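Local coordinates for hypothetical protein (PDB 1QYI) that is of unknown function but belongs to the HAD-like hydrolase superfamily and is probably a hydrolase, perhaps a phosphatase, at residues A[264-267]-A[268-271]; A[290-294]-A[295-299]; A[329-333]-A[334-338]. One frame throughout, in Å; residues are numbered along the deposited sequence.

All three contacts lie in the Rossmann-like part of the chain with the six-stranded parallel sheet. Contact 1 caps the start of helix 266-275, contact 2 closes helix 288-295, and contact 3 turns helix 325-334 into strand 337-341. Contacts 1 and 2 have centres about 11 Å apart and touch: Glu271 OE2 forms a salt bridge with Arg299 NH1 at 3.1 Å, and Ala264 CB packs on Ala293 CB at 4.1 Å. Contacts 2 and 3, about 15 Å apart between centres, meet through Tyr290 CD2 and Ser330 CB at 4.0 Å. Contacts 1 and 3 do not touch; their nearest atoms are about 10 Å apart. Helix 288-295 and the loop after it thus touch both of the other contacts.

Contact 1 (A[264-267]-A[268-271]); sequences ATAS and DVLE
The carboxylate of Asp268 reaches back across the first turn of helix 266-275 to the backbone of Thr265. Its OD2 accepts from Thr265 N at 2.7 Å. The bond is nearly straight, 165° at the hydrogen. The N-H comes to the anti side of OD2 and lies 21° out of the carboxylate plane. The first torsion of Asp268 sets this up: CG stands beside its own backbone N and opposite the carbonyl carbon (chi1 -57°), which turns the acid toward the residues before the helix.

Thr265 answers from the other direction. Its OG1 sits between its own N and carbonyl carbon and accepts from Ser267 N at 3.2 Å. The two side chains run at a slant to each other. Together they make a capping box, with Thr265 as the N-cap: Asp268 OD2 takes Thr265 N, while Thr265 OG1 takes Ser267 N. The box fixes the point where the chain leaves strand 263-264 and enters the helix, and it gives Ser267 N, an amide at the helix start, an acceptor.

A water ties the two side chains together. It donates to Asp268 OD2 at 2.7 Å and is hydrogen-bonded to Thr265 OG1. OD2 therefore takes two donors, which probably favours the charged form of the acid. The other oxygen, OD1, accepts from Asn297 ND2.

Farther along, Glu271 N donates to Ser267 O at 2.8 Å, a regular helical bond. The Ser267 hydroxyl is engaged with Tyr242 N. Ala264 CB, 4.1 Å from Asp268 OD2, also packs on Ala292 of helix 288-295.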
loop_
_atom_site.group_PDB
_atom_site.type_symbol
_atom_site.label_atom_id
_atom_site.label_comp_id
_atom_site.label_asym_id
_atom_site.label_seq_id
_atom_site.Cartn_x
_atom_site.Cartn_y
_atom_site.Cartn_z
ATOM N N ALA A 264 -6.228 -15.811 2.459
ATOM C CA ALA A 264 -6.855 -15.125 1.334
ATOM C C ALA A 264 -6.175 -13.766 1.142
ATOM O O ALA A 264 -5.963 -13.029 2.109
ATOM C CB ALA A 264 -8.345 -14.942 1.609
ATOM N N THR A 265 -5.833 -13.438 -0.101
ATOM C CA THR A 265 -5.166 -12.178 -0.397
ATOM C C THR A 265 -5.831 -11.448 -1.553
ATOM O O THR A 265 -6.821 -11.924 -2.119
ATOM C CB THR A 265 -3.687 -12.392 -0.789
ATOM O OG1 THR A 265 -3.615 -13.055 -2.063
ATOM C CG2 THR A 265 -2.967 -13.234 0.255
ATOM N N ALA A 266 -5.265 -10.293 -1.904
ATOM C CA ALA A 266 -5.775 -9.462 -2.990
ATOM C C ALA A 266 -5.620 -10.173 -4.327
ATOM O O ALA A 266 -6.286 -9.831 -5.303
ATOM C CB ALA A 266 -5.033 -8.123 -3.016
ATOM N N SER A 267 -4.725 -11.152 -4.373
ATOM C CA SER A 267 -4.525 -11.906 -5.598
ATOM C C SER A 267 -5.753 -12.788 -5.806
ATOM O O SER A 267 -6.253 -12.913 -6.920
ATOM C CB SER A 267 -3.261 -12.767 -5.510
ATOM O OG SER A 267 -2.093 -11.959 -5.400
ATOM N N ASP A 268 -6.259 -13.388 -4.736
ATOM C CA ASP A 268 -7.433 -14.236 -4.878
ATOM C C ASP A 268 -8.639 -13.437 -5.357
ATOM O O ASP A 268 -9.330 -13.868 -6.273
ATOM C CB ASP A 268 -7.761 -14.923 -3.560
ATOM C CG ASP A 268 -6.610 -15.731 -3.041
ATOM O OD1 ASP A 268 -6.114 -16.601 -3.792
ATOM O OD2 ASP A 268 -6.196 -15.496 -1.886
ATOM N N VAL A 269 -8.898 -12.280 -4.746
ATOM C CA VAL A 269 -10.038 -11.468 -5.157
ATOM C C VAL A 269 -9.864 -11.093 -6.617
ATOM O O VAL A 269 -10.833 -11.025 -7.374
ATOM C CB VAL A 269 -10.181 -10.159 -4.334
ATOM C CG1 VAL A 269 -10.379 -10.488 -2.871
ATOM C CG2 VAL A 269 -8.958 -9.275 -4.504
ATOM N N LEU A 270 -8.617 -10.865 -7.009
ATOM C CA LEU A 270 -8.297 -10.495 -8.377
ATOM C C LEU A 270 -8.577 -11.674 -9.303
ATOM O O LEU A 270 -9.113 -11.509 -10.402
ATOM C CB LEU A 270 -6.827 -10.078 -8.462
ATOM C CG LEU A 270 -6.229 -9.660 -9.811
ATOM C CD1 LEU A 270 -5.958 -10.890 -10.659
ATOM C CD2 LEU A 270 -7.157 -8.681 -10.523
ATOM N N GLU A 271 -8.213 -12.866 -8.855
ATOM C CA GLU A 271 -8.443 -14.042 -9.659
ATOM C C GLU A 271 -9.943 -14.299 -9.751
ATOM O O GLU A 271 -10.488 -14.485 -10.841
ATOM C CB GLU A 271 -7.734 -15.244 -9.042
ATOM C CG GLU A 271 -7.775 -16.471 -9.926
ATOM C CD GLU A 271 -7.666 -16.114 -11.402
ATOM O OE1 GLU A 271 -6.857 -15.211 -11.743
ATOM O OE2 GLU A 271 -8.372 -16.754 -12.221
HETATM O O HOH W 1 -3.642 -16.231 -1.916
#

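Contact 2 (A[290-294]-A[295-299]); sequences YIAAL and YGNNR
Two backbone bonds close helix 288-295, from Tyr295 N to Ile291 O and from Gly296 N to Ala292 O. Tyr295 N lies 3.1 Å from Ile291 O, in an almost straight line (179°). Gly296 N, also 3.1 Å from Ala292 O, makes a more bent bond. This second donor stands above the carbonyl plane of Ala292, as the chain begins to swing out of the helix.

Leu294 and Tyr295 lie side by side and point the same way. Leu294 CD2 rests over one face of the Tyr295 ring, offset toward its rim and 3.7 Å from the centroid, in a CH-pi contact. The ring atom nearest to Leu294 CD2 is Tyr295 CE1, at 3.4 Å. The Ile291 and Tyr295 side chains cross at a slant, one turn apart. Ile291 CG2 reaches Tyr295 CD2 at 3.7 Å. Tyr295 CG stands beside its own backbone N (chi1 -58°), which leans the ring back toward Ile291. Tyr305 of helix 302-307 also packs against both Ile291 and Tyr295.

Ala292 CB comes within 4.0 Å of Asn297 OD1. That oxygen is held by Tyr302 OH. Gly296 has positive phi (143°), where a side chain would be jammed against the preceding carbonyl. This is a glycine at the C' position, ending the alpha-helix with positive phi and leading into the loop before helix 302-307.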
loop_
_atom_site.group_PDB
_atom_site.type_symbol
_atom_site.label_atom_id
_atom_site.label_comp_id
_atom_site.label_asym_id
_atom_site.label_seq_id
_atom_site.Cartn_x
_atom_site.Cartn_y
_atom_site.Cartn_z
ATOM N N TYR A 290 -12.645 -13.262 3.386
ATOM C CA TYR A 290 -12.779 -13.832 4.710
ATOM C C TYR A 290 -13.421 -15.205 4.595
ATOM O O TYR A 290 -13.088 -16.121 5.347
ATOM C CB TYR A 290 -13.609 -12.920 5.622
ATOM C CG TYR A 290 -12.757 -11.995 6.466
ATOM C CD1 TYR A 290 -11.768 -12.508 7.306
ATOM C CD2 TYR A 290 -12.897 -10.605 6.379
ATOM C CE1 TYR A 290 -10.930 -11.668 8.035
ATOM C CE2 TYR A 290 -12.063 -9.749 7.103
ATOM C CZ TYR A 290 -11.075 -10.287 7.932
ATOM O OH TYR A 290 -10.230 -9.455 8.642
ATOM N N ILE A 291 -14.327 -15.350 3.633
ATOM C CA ILE A 291 -15.019 -16.617 3.409
ATOM C C ILE A 291 -14.061 -17.668 2.836
ATOM O O ILE A 291 -14.181 -18.864 3.117
ATOM C CB ILE A 291 -16.219 -16.418 2.448
ATOM C CG1 ILE A 291 -17.238 -15.485 3.111
ATOM C CG2 ILE A 291 -16.852 -17.761 2.098
ATOM C CD1 ILE A 291 -18.488 -15.194 2.276
ATOM N N ALA A 292 -13.109 -17.201 2.034
ATOM C CA ALA A 292 -12.118 -18.070 1.425
ATOM C C ALA A 292 -11.113 -18.525 2.479
ATOM O O ALA A 292 -10.619 -19.651 2.440
ATOM C CB ALA A 292 -11.405 -17.333 0.312
ATOM N N ALA A 293 -10.818 -17.637 3.420
ATOM C CA ALA A 293 -9.877 -17.919 4.489
ATOM C C ALA A 293 -10.492 -18.837 5.537
ATOM O O ALA A 293 -9.784 -19.446 6.349
ATOM C CB ALA A 293 -9.436 -16.627 5.138
ATOM N N LEU A 294 -11.812 -18.947 5.503
ATOM C CA LEU A 294 -12.522 -19.770 6.465
ATOM C C LEU A 294 -12.756 -21.195 5.982
ATOM O O LEU A 294 -12.387 -22.141 6.670
ATOM C CB LEU A 294 -13.856 -19.106 6.816
ATOM C CG LEU A 294 -14.541 -19.524 8.122
ATOM C CD1 LEU A 294 -15.500 -18.432 8.582
ATOM C CD2 LEU A 294 -15.260 -20.826 7.916
ATOM N N TYR A 295 -13.360 -21.355 4.806
ATOM C CA TYR A 295 -13.641 -22.688 4.282
ATOM C C TYR A 295 -12.504 -23.314 3.472
ATOM O O TYR A 295 -12.387 -24.536 3.398
ATOM C CB TYR A 295 -14.919 -22.659 3.440
ATOM C CG TYR A 295 -16.136 -22.184 4.194
ATOM C CD1 TYR A 295 -16.542 -22.813 5.372
ATOM C CD2 TYR A 295 -16.882 -21.091 3.737
ATOM C CE1 TYR A 295 -17.657 -22.363 6.082
ATOM C CE2 TYR A 295 -18.000 -20.633 4.442
ATOM C CZ TYR A 295 -18.380 -21.274 5.612
ATOM O OH TYR A 295 -19.472 -20.831 6.326
ATOM N N GLY A 296 -11.663 -22.485 2.870
ATOM C CA GLY A 296 -10.568 -23.015 2.080
ATOM C C GLY A 296 -10.364 -22.126 0.873
ATOM O O GLY A 296 -11.319 -21.550 0.356
ATOM N N ASN A 297 -9.129 -22.008 0.411
ATOM C CA ASN A 297 -8.865 -21.144 -0.720
ATOM C C ASN A 297 -8.638 -21.899 -2.024
ATOM O O ASN A 297 -7.510 -22.030 -2.493
ATOM C CB ASN A 297 -7.675 -20.238 -0.411
ATOM C CG ASN A 297 -7.452 -19.197 -1.482
ATOM O OD1 ASN A 297 -8.405 -18.623 -2.019
ATOM N ND2 ASN A 297 -6.188 -18.921 -1.780
ATOM N N ASN A 298 -9.728 -22.387 -2.604
ATOM C CA ASN A 298 -9.657 -23.114 -3.857
ATOM C C ASN A 298 -10.607 -22.525 -4.901
ATOM O O ASN A 298 -11.800 -22.340 -4.646
ATOM C CB ASN A 298 -9.953 -24.602 -3.619
ATOM C CG ASN A 298 -10.124 -25.381 -4.916
ATOM O OD1 ASN A 298 -9.367 -25.201 -5.875
ATOM N ND2 ASN A 298 -11.106 -26.271 -4.941
ATOM N N ARG A 299 -10.046 -22.227 -6.072
ATOM C CA ARG A 299 -10.777 -21.657 -7.206
ATOM C C ARG A 299 -12.176 -22.231 -7.387
ATOM O O ARG A 299 -13.119 -21.498 -7.659
ATOM C CB ARG A 299 -9.995 -21.900 -8.500
ATOM C CG ARG A 299 -8.655 -21.191 -8.612
ATOM C CD ARG A 299 -7.842 -21.776 -9.770
ATOM N NE ARG A 299 -8.664 -21.947 -10.968
ATOM C CZ ARG A 299 -9.163 -20.943 -11.686
ATOM N NH1 ARG A 299 -8.914 -19.689 -11.327
ATOM N NH2 ARG A 299 -9.922 -21.189 -12.747
#

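Contact 3 (A[329-333]-A[334-338]); sequences LSAQK and IGATF
Ala331 O is gripped by two amides of the turn that ends helix 325-334. Ala336 N donates to Ala331 O at 2.9 Å, tilted 29° from the carbonyl plane. Gly335 N adds a weak bond of 2.9 Å to Ala331 O, bent to 125°. One residue earlier, Ile334 N donates to Ser330 O at 3.3 Å from above the carbonyl plane.

Gly335 makes the reversal possible. Its positive phi (87°) is a conformation in which a side chain would press on the carbonyl of Ile334. The turn belongs to the beta-alpha-beta unit of strand 318-322, helix 325-334 and strand 337-341, and it starts the return to the parallel sheet.

Ala331 CB meets Phe338 CB of the strand at 3.8 Å and Ala336 CB of the connecting loop at 4.4 Å. Both Ala331 and Phe338 also pack on Ile320 of the neighbouring strand. Ile334 folds back over the helix end: Ile334 CG2, opposite its carbonyl carbon, comes within 3.4 Å of Ser330 O. Lys333 crosses Ile334 at about a right angle, with Lys333 CG 4.2 Å from Ile334 CG2. The Ser330 hydroxyl bonds to Pro285 O.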
loop_
_atom_site.group_PDB
_atom_site.type_symbol
_atom_site.label_atom_id
_atom_site.label_comp_id
_atom_site.label_asym_id
_atom_site.label_seq_id
_atom_site.Cartn_x
_atom_site.Cartn_y
_atom_site.Cartn_z
ATOM N N LEU A 329 -17.831 -4.752 8.929
ATOM C CA LEU A 329 -19.041 -5.009 8.155
ATOM C C LEU A 329 -19.006 -6.414 7.544
ATOM O O LEU A 329 -20.046 -7.061 7.410
ATOM C CB LEU A 329 -19.193 -3.940 7.064
ATOM C CG LEU A 329 -20.007 -2.653 7.325
ATOM C CD1 LEU A 329 -19.859 -2.156 8.750
ATOM C CD2 LEU A 329 -19.551 -1.591 6.334
ATOM N N SER A 330 -17.816 -6.892 7.179
ATOM C CA SER A 330 -17.675 -8.239 6.618
ATOM C C SER A 330 -18.010 -9.280 7.684
ATOM O O SER A 330 -18.487 -10.365 7.366
ATOM C CB SER A 330 -16.245 -8.489 6.120
ATOM O OG SER A 330 -15.949 -7.759 4.940
ATOM N N ALA A 331 -17.739 -8.964 8.947
ATOM C CA ALA A 331 -18.038 -9.902 10.026
ATOM C C ALA A 331 -19.529 -9.837 10.355
ATOM O O ALA A 331 -20.185 -10.865 10.496
ATOM C CB ALA A 331 -17.198 -9.580 11.262
ATOM N N GLN A 332 -20.076 -8.631 10.460
ATOM C CA GLN A 332 -21.499 -8.492 10.744
ATOM C C GLN A 332 -22.293 -9.110 9.594
ATOM O O GLN A 332 -23.423 -9.558 9.790
ATOM C CB GLN A 332 -21.866 -7.026 10.918
ATOM C CG GLN A 332 -21.041 -6.347 12.003
ATOM C CD GLN A 332 -21.627 -5.024 12.451
ATOM O OE1 GLN A 332 -22.225 -4.296 11.658
ATOM N NE2 GLN A 332 -21.433 -4.691 13.721
ATOM N N LYS A 333 -21.686 -9.144 8.405
ATOM C CA LYS A 333 -22.302 -9.714 7.204
ATOM C C LYS A 333 -22.461 -11.227 7.250
ATOM O O LYS A 333 -23.558 -11.747 7.051
ATOM C CB LYS A 333 -21.479 -9.343 5.961
ATOM C CG LYS A 333 -21.762 -10.219 4.733
ATOM C CD LYS A 333 -23.213 -10.137 4.268
ATOM C CE LYS A 333 -23.424 -8.988 3.287
ATOM N NZ LYS A 333 -22.604 -9.153 2.054
ATOM N N ILE A 334 -21.351 -11.924 7.484
ATOM C CA ILE A 334 -21.329 -13.391 7.534
ATOM C C ILE A 334 -21.773 -13.938 8.883
ATOM O O ILE A 334 -21.904 -15.148 9.049
ATOM C CB ILE A 334 -19.917 -13.958 7.270
ATOM C CG1 ILE A 334 -19.006 -13.654 8.468
ATOM C CG2 ILE A 334 -19.361 -13.377 5.989
ATOM C CD1 ILE A 334 -17.609 -14.253 8.349
ATOM N N GLY A 335 -21.975 -13.052 9.852
ATOM C CA GLY A 335 -22.409 -13.485 11.168
ATOM C C GLY A 335 -21.296 -13.869 12.129
ATOM O O GLY A 335 -21.532 -14.614 13.078
ATOM N N ALA A 336 -20.087 -13.362 11.910
ATOM C CA ALA A 336 -18.977 -13.688 12.798
ATOM C C ALA A 336 -18.753 -12.621 13.860
ATOM O O ALA A 336 -19.146 -11.463 13.693
ATOM C CB ALA A 336 -17.707 -13.885 11.991
ATOM N N THR A 337 -18.121 -13.016 14.961
ATOM C CA THR A 337 -17.833 -12.068 16.028
ATOM C C THR A 337 -16.680 -11.183 15.580
ATOM O O THR A 337 -15.678 -11.670 15.048
ATOM C CB THR A 337 -17.445 -12.782 17.339
ATOM O OG1 THR A 337 -18.615 -13.366 17.930
ATOM C CG2 THR A 337 -16.825 -11.799 18.326
ATOM N N PHE A 338 -16.826 -9.876 15.781
ATOM C CA PHE A 338 -15.783 -8.942 15.380
ATOM C C PHE A 338 -15.046 -8.322 16.565
ATOM O O PHE A 338 -15.658 -7.887 17.534
ATOM C CB PHE A 338 -16.365 -7.818 14.512
ATOM C CG PHE A 338 -15.339 -6.798 14.084
ATOM C CD1 PHE A 338 -14.383 -7.113 13.105
ATOM C CD2 PHE A 338 -15.282 -5.548 14.710
ATOM C CE1 PHE A 338 -13.386 -6.204 12.759
ATOM C CE2 PHE A 338 -14.291 -4.629 14.377
ATOM C CZ PHE A 338 -13.333 -4.953 13.397
#